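Probable protein phosphatase 2C 50 (Oryza sativa subsp. japonica, PDB 5ZCG) probably removes phosphate from phosphoserine and phosphothreonine residues of protein substrates, as a magnesium-dependent phosphatase of the PP2C family. Local coordinates at residues 163-168 / 250-255; 257-262 / 305-310; 299-304 / 311-316. The protein carries 5 engineered substitutions. All blocks are in the same frame, centred on the assembly; numbering follows the deposited sequence.

Along the chain, strand segment 163-168 comes first and meets 250-255, closing a loop of 81 residues in interaction 1. Interaction 2 opens only afterwards, at 257-262, the start of helix 257-274. Before it closes, helix 291-306 supplies 299-304, the first half of interaction 3; then 305-310 completes interaction 2 and 311-316 completes interaction 3, so that these two cross. Interaction 1 sets Trp-252 of helix 249-252 against strand 165-170 of the five-stranded sheet, interaction 2 bridges helix 257-274 and the end of helix 291-306, and interaction 3 lays that second helix on the same sheet. The hydrogen bond of Arg-165 NH1 to Asn-257 OD1 joins interactions 1 and 2.

Interaction 1: residues 163-168 / 250-255; sequences DSRIVL and GLWDVV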
# COMPACT_ATOMS: atom_id res chain seq x y z
N ASP A 163 -5.69 -4.37 2.31
CA ASP A 163 -6.96 -4.20 3.00
C ASP A 163 -8.08 -3.71 2.10
O ASP A 163 -9.12 -3.26 2.60
CB ASP A 163 -6.81 -3.28 4.22
CG ASP A 163 -6.32 -1.90 3.86
OD1 ASP A 163 -6.35 -1.52 2.67
OD2 ASP A 163 -5.88 -1.18 4.79
N SER A 164 -7.89 -3.75 0.78
CA SER A 164 -9.05 -3.69 -0.08
C SER A 164 -9.77 -5.04 -0.01
O SER A 164 -9.24 -6.03 0.52
CB SER A 164 -8.64 -3.36 -1.52
OG SER A 164 -8.03 -2.08 -1.60
N ARG A 165 -10.98 -5.09 -0.54
CA ARG A 165 -11.80 -6.28 -0.34
C ARG A 165 -12.70 -6.51 -1.55
O ARG A 165 -13.14 -5.57 -2.22
CB ARG A 165 -12.63 -6.15 0.94
CG ARG A 165 -13.36 -7.41 1.36
CD ARG A 165 -14.32 -7.08 2.50
NE ARG A 165 -13.63 -6.46 3.62
CZ ARG A 165 -14.22 -5.72 4.55
NH1 ARG A 165 -15.53 -5.50 4.49
NH2 ARG A 165 -13.51 -5.20 5.54
N ILE A 166 -12.96 -7.79 -1.83
CA ILE A 166 -13.95 -8.19 -2.81
C ILE A 166 -14.99 -9.06 -2.12
O ILE A 166 -14.65 -9.93 -1.30
CB ILE A 166 -13.32 -8.94 -4.01
CG1 ILE A 166 -14.43 -9.49 -4.91
CG2 ILE A 166 -12.42 -10.05 -3.52
CD1 ILE A 166 -13.93 -10.05 -6.21
N VAL A 167 -16.26 -8.81 -2.42
CA VAL A 167 -17.37 -9.54 -1.83
C VAL A 167 -18.24 -10.06 -2.97
O VAL A 167 -18.43 -9.39 -3.98
CB VAL A 167 -18.19 -8.65 -0.86
CG1 VAL A 167 -19.33 -9.45 -0.24
CG2 VAL A 167 -17.29 -8.09 0.22
N LEU A 168 -18.73 -11.29 -2.81
CA LEU A 168 -19.68 -11.87 -3.74
C LEU A 168 -21.07 -11.82 -3.13
O LEU A 168 -21.25 -12.07 -1.94
CB LEU A 168 -19.29 -13.32 -4.06
CG LEU A 168 -20.37 -14.25 -4.61
CD1 LEU A 168 -20.58 -13.99 -6.08
CD2 LEU A 168 -19.99 -15.71 -4.36
N GLY A 250 -12.09 2.76 1.18
CA GLY A 250 -12.98 3.91 1.16
C GLY A 250 -14.44 3.53 1.21
O GLY A 250 -15.28 4.31 1.70
N LEU A 251 -14.79 2.35 0.70
CA LEU A 251 -16.14 1.82 0.85
C LEU A 251 -16.28 1.04 2.15
O LEU A 251 -17.13 1.37 2.99
CB LEU A 251 -16.50 0.93 -0.35
CG LEU A 251 -17.88 0.27 -0.28
CD1 LEU A 251 -18.97 1.33 -0.14
CD2 LEU A 251 -18.15 -0.62 -1.49
N TRP A 252 -15.43 0.03 2.35
CA TRP A 252 -15.60 -0.93 3.43
C TRP A 252 -15.38 -0.33 4.82
O TRP A 252 -15.82 -0.93 5.81
CB TRP A 252 -14.65 -2.12 3.24
CG TRP A 252 -14.74 -2.75 1.87
CD1 TRP A 252 -13.74 -2.84 0.94
CD2 TRP A 252 -15.88 -3.38 1.28
NE1 TRP A 252 -14.19 -3.48 -0.19
CE2 TRP A 252 -15.51 -3.82 -0.00
CE3 TRP A 252 -17.19 -3.61 1.72
CZ2 TRP A 252 -16.39 -4.48 -0.86
CZ3 TRP A 252 -18.07 -4.26 0.87
CH2 TRP A 252 -17.66 -4.69 -0.41
N ASP A 253 -14.72 0.82 4.92
CA ASP A 253 -14.57 1.44 6.23
C ASP A 253 -15.92 1.89 6.80
O ASP A 253 -16.11 1.87 8.02
CB ASP A 253 -13.60 2.63 6.15
CG ASP A 253 -12.14 2.19 6.15
OD1 ASP A 253 -11.86 1.05 6.60
OD2 ASP A 253 -11.28 2.97 5.70
N VAL A 254 -16.87 2.26 5.94
CA VAL A 254 -18.15 2.79 6.39
C VAL A 254 -19.34 1.97 5.93
O VAL A 254 -20.47 2.24 6.39
CB VAL A 254 -18.34 4.26 5.94
CG1 VAL A 254 -17.24 5.14 6.54
CG2 VAL A 254 -18.36 4.34 4.41
N VAL A 255 -19.17 0.98 5.06
CA VAL A 255 -20.28 0.16 4.57
C VAL A 255 -19.94 -1.30 4.80
O VAL A 255 -18.82 -1.74 4.49
CB VAL A 255 -20.58 0.43 3.09
CG1 VAL A 255 -21.76 -0.42 2.62
CG2 VAL A 255 -20.88 1.91 2.86
O HOH W 1 -17.02 -3.23 5.54
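With CG trans to the backbone nitrogen (chi1 -171°) and a bend at chi3, the side chain of Arg-165 curls its guanidinium back onto the indole of Trp-252, whose CG lies opposite the carbonyl carbon and beside N (chi1 -52°). The two groups are stacked with their planes 28° apart. The cation sits off-centre, CZ of Arg-165 lying 4.5 Å from the centroid of the five-membered ring of Trp-252, while NH1 of Arg-165 reaches over CE3 of Trp-252 at 3.7 Å. The start of the same side chain makes a CH-pi contact: CB of Arg-165 stands over that face, 3.6 Å from the five-membered ring centroid of Trp-252. Leu-251 CD2 lies over the opposite face of the indole, near its rim.

In the PP2C fold a core of two antiparallel sheets is flanked by helices; here strand 165-170 pairs with strand 241-247, and the short helix 249-252 that follows the latter turns Trp-252 back across its neighbour. The indole NE1 makes a weak, bent hydrogen bond to Arg-165 O at 3.1 Å and another weak one to Ala-247 O. Beyond the six-membered ring, Val-167 CG2 packs on Trp-252 CH2 at 3.5 Å. Putting an alanine in place of Trp-252 would probably leave a gap beside Val-167 and take away the flat surface on which the Arg-165 guanidinium rests, leaving its orientation to its polar partners.

A water links the polar ends, accepting from Arg-165 NH1 at 2.9 Å and donating to Trp-252 O and to Val-255 O, each at 2.6 Å. NH1 also reaches Asn-257 OD1, at the start of the next helix, and the stronger partner of the arginine is Asp-180, whose OD2 forms a salt bridge with NH2.

Interaction 2: residues 257-262 / 305-310; sequences NEEACK and LKKGSE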
# COMPACT_ATOMS: atom_id res chain seq x y z
N ASN A 257 -20.34 -5.53 4.35
CA ASN A 257 -20.52 -6.44 3.22
C ASN A 257 -22.00 -6.62 2.89
O ASN A 257 -22.39 -6.63 1.71
CB ASN A 257 -19.88 -7.80 3.55
CG ASN A 257 -18.38 -7.72 3.72
OD1 ASN A 257 -17.76 -6.71 3.39
ND2 ASN A 257 -17.79 -8.79 4.24
N GLU A 258 -22.84 -6.74 3.92
CA GLU A 258 -24.26 -6.98 3.74
C GLU A 258 -24.94 -5.81 3.04
O GLU A 258 -25.70 -5.99 2.08
CB GLU A 258 -24.91 -7.25 5.10
CG GLU A 258 -24.37 -8.46 5.88
CD GLU A 258 -22.92 -8.32 6.34
OE1 GLU A 258 -22.35 -7.21 6.26
OE2 GLU A 258 -22.34 -9.34 6.78
N GLU A 259 -24.67 -4.59 3.51
CA GLU A 259 -25.29 -3.41 2.91
C GLU A 259 -24.81 -3.22 1.48
O GLU A 259 -25.60 -2.87 0.60
CB GLU A 259 -25.01 -2.17 3.75
CG GLU A 259 -25.75 -0.93 3.25
CD GLU A 259 -25.72 0.22 4.25
OE1 GLU A 259 -24.72 0.37 4.98
OE2 GLU A 259 -26.71 0.98 4.30
N ALA A 260 -23.52 -3.44 1.23
CA ALA A 260 -22.98 -3.30 -0.12
C ALA A 260 -23.65 -4.29 -1.07
O ALA A 260 -24.04 -3.91 -2.18
CB ALA A 260 -21.47 -3.49 -0.11
N CYS A 261 -23.79 -5.55 -0.65
CA CYS A 261 -24.42 -6.54 -1.52
C CYS A 261 -25.87 -6.19 -1.80
O CYS A 261 -26.32 -6.23 -2.96
CB CYS A 261 -24.32 -7.93 -0.87
SG CYS A 261 -22.67 -8.65 -1.00
N LYS A 262 -26.63 -5.85 -0.76
CA LYS A 262 -28.03 -5.49 -0.95
C LYS A 262 -28.17 -4.31 -1.90
O LYS A 262 -28.93 -4.36 -2.88
CB LYS A 262 -28.69 -5.20 0.40
CG LYS A 262 -28.87 -6.44 1.26
CD LYS A 262 -29.58 -6.16 2.57
CE LYS A 262 -29.52 -7.38 3.48
NZ LYS A 262 -29.74 -8.64 2.71
N LEU A 305 -19.66 8.18 0.46
CA LEU A 305 -19.47 9.61 0.71
C LEU A 305 -20.47 10.11 1.75
O LEU A 305 -20.10 10.83 2.69
CB LEU A 305 -19.61 10.39 -0.59
CG LEU A 305 -18.33 10.54 -1.42
CD1 LEU A 305 -18.60 11.33 -2.69
CD2 LEU A 305 -17.25 11.21 -0.59
N LYS A 306 -21.74 9.73 1.61
CA LYS A 306 -22.78 10.21 2.51
C LYS A 306 -22.55 9.75 3.95
O LYS A 306 -22.93 10.46 4.89
CB LYS A 306 -24.15 9.75 2.02
CG LYS A 306 -25.35 10.33 2.78
CD LYS A 306 -25.41 11.85 2.71
CE LYS A 306 -26.68 12.38 3.38
NZ LYS A 306 -26.70 13.87 3.49
N LYS A 307 -21.97 8.57 4.15
CA LYS A 307 -21.76 8.04 5.49
C LYS A 307 -20.45 8.49 6.11
O LYS A 307 -20.04 7.95 7.15
CB LYS A 307 -21.86 6.51 5.48
CG LYS A 307 -23.08 5.99 4.75
CD LYS A 307 -23.41 4.54 5.10
CE LYS A 307 -23.06 4.19 6.55
NZ LYS A 307 -23.58 2.83 6.91
N GLY A 308 -19.79 9.47 5.52
CA GLY A 308 -18.67 10.14 6.15
C GLY A 308 -17.30 9.61 5.81
O GLY A 308 -16.34 9.95 6.52
N SER A 309 -17.17 8.80 4.76
CA SER A 309 -15.86 8.26 4.41
C SER A 309 -14.90 9.39 4.06
O SER A 309 -15.22 10.27 3.25
CB SER A 309 -15.97 7.30 3.23
OG SER A 309 -14.69 6.88 2.78
N GLU A 310 -13.72 9.37 4.69
CA GLU A 310 -12.68 10.37 4.46
C GLU A 310 -11.84 10.10 3.22
O GLU A 310 -11.22 11.03 2.69
CB GLU A 310 -11.74 10.43 5.67
CG GLU A 310 -12.25 11.19 6.89
CD GLU A 310 -12.82 12.56 6.57
OE1 GLU A 310 -12.16 13.33 5.84
OE2 GLU A 310 -13.91 12.88 7.07
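A salt bridge between Glu-259 and Lys-307 spans two neighbouring helices at the protein surface, one partner in the first turn of helix 257-274 and the other at the Schellman motif that ends helix 291-306. Lys-307 NZ approaches Glu-259 OE1 to 3.3 Å, a long separation that makes only a weak hydrogen bond. The backbones stay well apart, with the CA atoms of Glu-259 and Lys-307 12.3 Å from each other, and the two side chains come from opposite directions to close the distance. Glu-259 does so with CG anti to its amide nitrogen (chi1 -174°) and an extended chain beyond. Lys-307 is bent midway, its chi3 of 33° departing from a staggered value. The ammonium has a second weak acceptor in Val-254 O, part of the turn leading into helix 257-274, so that it touches both the turn and the carboxylate.

In the PP2C fold these helices lie together against the outside of one sheet of the beta sandwich. The end of helix 291-306 is defined by Gly-308, whose positive phi (95°) would press a side chain against the preceding carbonyl oxygen. In the Schellman motif, Gly-308 N bonds to Leu-305 O at 3.2 Å and Ser-309 N bonds to Ala-304 O, also at 3.2 Å. The carboxylate is near the N-terminal end of its helix and the ammonium near the C-terminal end of the other, positions in which the helix dipoles would probably favour both charges. Across the same helix end, Arg-12 NH1 donates to both Leu-305 O and Ser-309 O.

Interaction 3: residues 299-304 / 311-316; sequences YLMRLA and DNITVI. With MG (magnesium ion), chain E.
Ile-313 pushes its CD1 methyl into a shallow hollow on helix 299-304, against Ala-304 CB at 3.7 Å and Met-301 O at 4.0 Å. Its chi1 of -55° sets CG1 opposite the carbonyl carbon, sending the ethyl arm toward Ala-304 while CG2 rests under Met-301, 4.4 Å from its CG. The small alanine provides the depth that the isoleucine fills. One step along the same face of the strand, Val-315 is a second bump: CG1 touches Leu-300 CD1 at 3.8 Å, the two side chains crossing at about a right angle, and CG2 fits against the backbone at Met-301 N, 4.2 Å away. The side-chain packing is apolar; helix 299-304 and strand 313-316 run roughly antiparallel (153°), their axes 8.2 Å apart at closest approach. On its far side Leu-300 continues into Val-263 and Ala-264 of helix 257-274.

Just before the strand, the chain turns from packing to metal binding. Asp-311 OD2 binds magnesium at 2.2 Å, and its other oxygen, OD1, accepts from Asn-312 N at 2.6 Å, on the anti side and 34° out of the carboxylate plane. A metal-bound water can donate to Asn-312 O. Three waters, Asp-61 and Asp-249 complete the ion's surroundings. Asp-61 also binds a second magnesium ion with Gly-62, giving the two-metal centre at one end of the beta sandwich that is characteristic of PP2C phosphatases.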
# COMPACT_ATOMS: atom_id res chain seq x y z
N TYR A 299 -23.95 4.40 -6.99
CA TYR A 299 -24.71 4.45 -5.75
C TYR A 299 -23.86 4.05 -4.56
O TYR A 299 -23.93 4.68 -3.50
CB TYR A 299 -25.95 3.55 -5.86
CG TYR A 299 -27.06 3.89 -4.89
CD1 TYR A 299 -26.98 3.52 -3.56
CD2 TYR A 299 -28.19 4.59 -5.31
CE1 TYR A 299 -27.99 3.82 -2.67
CE2 TYR A 299 -29.21 4.89 -4.43
CZ TYR A 299 -29.10 4.51 -3.11
OH TYR A 299 -30.10 4.80 -2.22
N LEU A 300 -23.03 3.01 -4.70
CA LEU A 300 -22.17 2.60 -3.59
C LEU A 300 -21.15 3.69 -3.26
O LEU A 300 -20.91 4.00 -2.09
CB LEU A 300 -21.47 1.28 -3.91
CG LEU A 300 -22.34 0.03 -3.70
CD1 LEU A 300 -21.65 -1.23 -4.20
CD2 LEU A 300 -22.77 -0.13 -2.24
N MET A 301 -20.54 4.28 -4.29
CA MET A 301 -19.63 5.42 -4.10
C MET A 301 -20.30 6.55 -3.34
O MET A 301 -19.79 7.00 -2.30
CB MET A 301 -19.12 5.91 -5.46
CG MET A 301 -18.29 7.18 -5.43
SD MET A 301 -17.31 7.43 -6.93
CE MET A 301 -18.11 8.88 -7.63
N ARG A 302 -21.44 7.01 -3.84
CA ARG A 302 -22.13 8.13 -3.21
C ARG A 302 -22.59 7.78 -1.80
O ARG A 302 -22.57 8.64 -0.92
CB ARG A 302 -23.31 8.57 -4.08
CG ARG A 302 -22.94 9.60 -5.14
CD ARG A 302 -23.60 9.32 -6.48
NE ARG A 302 -24.92 8.72 -6.33
CZ ARG A 302 -25.64 8.25 -7.35
NH1 ARG A 302 -25.17 8.31 -8.59
NH2 ARG A 302 -26.84 7.72 -7.13
N LEU A 303 -22.98 6.52 -1.58
CA LEU A 303 -23.34 6.07 -0.24
C LEU A 303 -22.17 6.21 0.72
O LEU A 303 -22.31 6.75 1.82
CB LEU A 303 -23.80 4.61 -0.30
CG LEU A 303 -24.10 3.92 1.03
CD1 LEU A 303 -25.06 4.78 1.87
CD2 LEU A 303 -24.66 2.53 0.80
N ALA A 304 -20.99 5.72 0.30
CA ALA A 304 -19.81 5.85 1.15
C ALA A 304 -19.53 7.31 1.46
O ALA A 304 -19.19 7.65 2.60
CB ALA A 304 -18.60 5.20 0.47
N ASP A 311 -11.81 8.86 2.75
CA ASP A 311 -10.78 8.40 1.83
C ASP A 311 -11.22 8.49 0.37
O ASP A 311 -12.37 8.79 0.04
CB ASP A 311 -10.41 6.95 2.16
CG ASP A 311 -9.01 6.59 1.76
OD1 ASP A 311 -8.38 7.35 0.99
OD2 ASP A 311 -8.54 5.54 2.21
N ASN A 312 -10.26 8.21 -0.52
CA ASN A 312 -10.61 7.87 -1.89
C ASN A 312 -11.55 6.67 -1.86
O ASN A 312 -11.46 5.80 -0.99
CB ASN A 312 -9.36 7.51 -2.70
CG ASN A 312 -8.28 8.58 -2.66
OD1 ASN A 312 -7.11 8.29 -2.88
ND2 ASN A 312 -8.68 9.82 -2.41
N ILE A 313 -12.48 6.64 -2.80
CA ILE A 313 -13.46 5.57 -2.90
C ILE A 313 -13.43 5.04 -4.32
O ILE A 313 -13.57 5.81 -5.28
CB ILE A 313 -14.88 6.04 -2.53
CG1 ILE A 313 -14.90 6.69 -1.14
CG2 ILE A 313 -15.85 4.86 -2.59
CD1 ILE A 313 -16.11 7.60 -0.91
N THR A 314 -13.25 3.73 -4.47
CA THR A 314 -13.28 3.09 -5.77
C THR A 314 -14.10 1.82 -5.65
O THR A 314 -13.86 1.01 -4.75
CB THR A 314 -11.87 2.79 -6.29
OG1 THR A 314 -11.23 4.03 -6.60
CG2 THR A 314 -11.93 1.93 -7.55
N VAL A 315 -15.08 1.66 -6.54
CA VAL A 315 -16.02 0.55 -6.50
C VAL A 315 -16.18 0.02 -7.91
O VAL A 315 -16.50 0.77 -8.84
CB VAL A 315 -17.39 0.98 -5.94
CG1 VAL A 315 -18.32 -0.22 -5.83
CG2 VAL A 315 -17.24 1.68 -4.57
N ILE A 316 -15.95 -1.28 -8.08
CA ILE A 316 -16.31 -2.00 -9.29
C ILE A 316 -17.41 -2.98 -8.94
O ILE A 316 -17.29 -3.74 -7.97
CB ILE A 316 -15.11 -2.75 -9.90
CG1 ILE A 316 -13.98 -1.79 -10.28
CG2 ILE A 316 -15.56 -3.53 -11.13
CD1 ILE A 316 -12.75 -2.50 -10.84
MG MG E . -8.04 3.78 1.06
O HOH W 2 -9.29 4.05 -0.63
O HOH W 3 -6.89 3.61 2.56
O HOH W 4 -6.69 5.29 0.66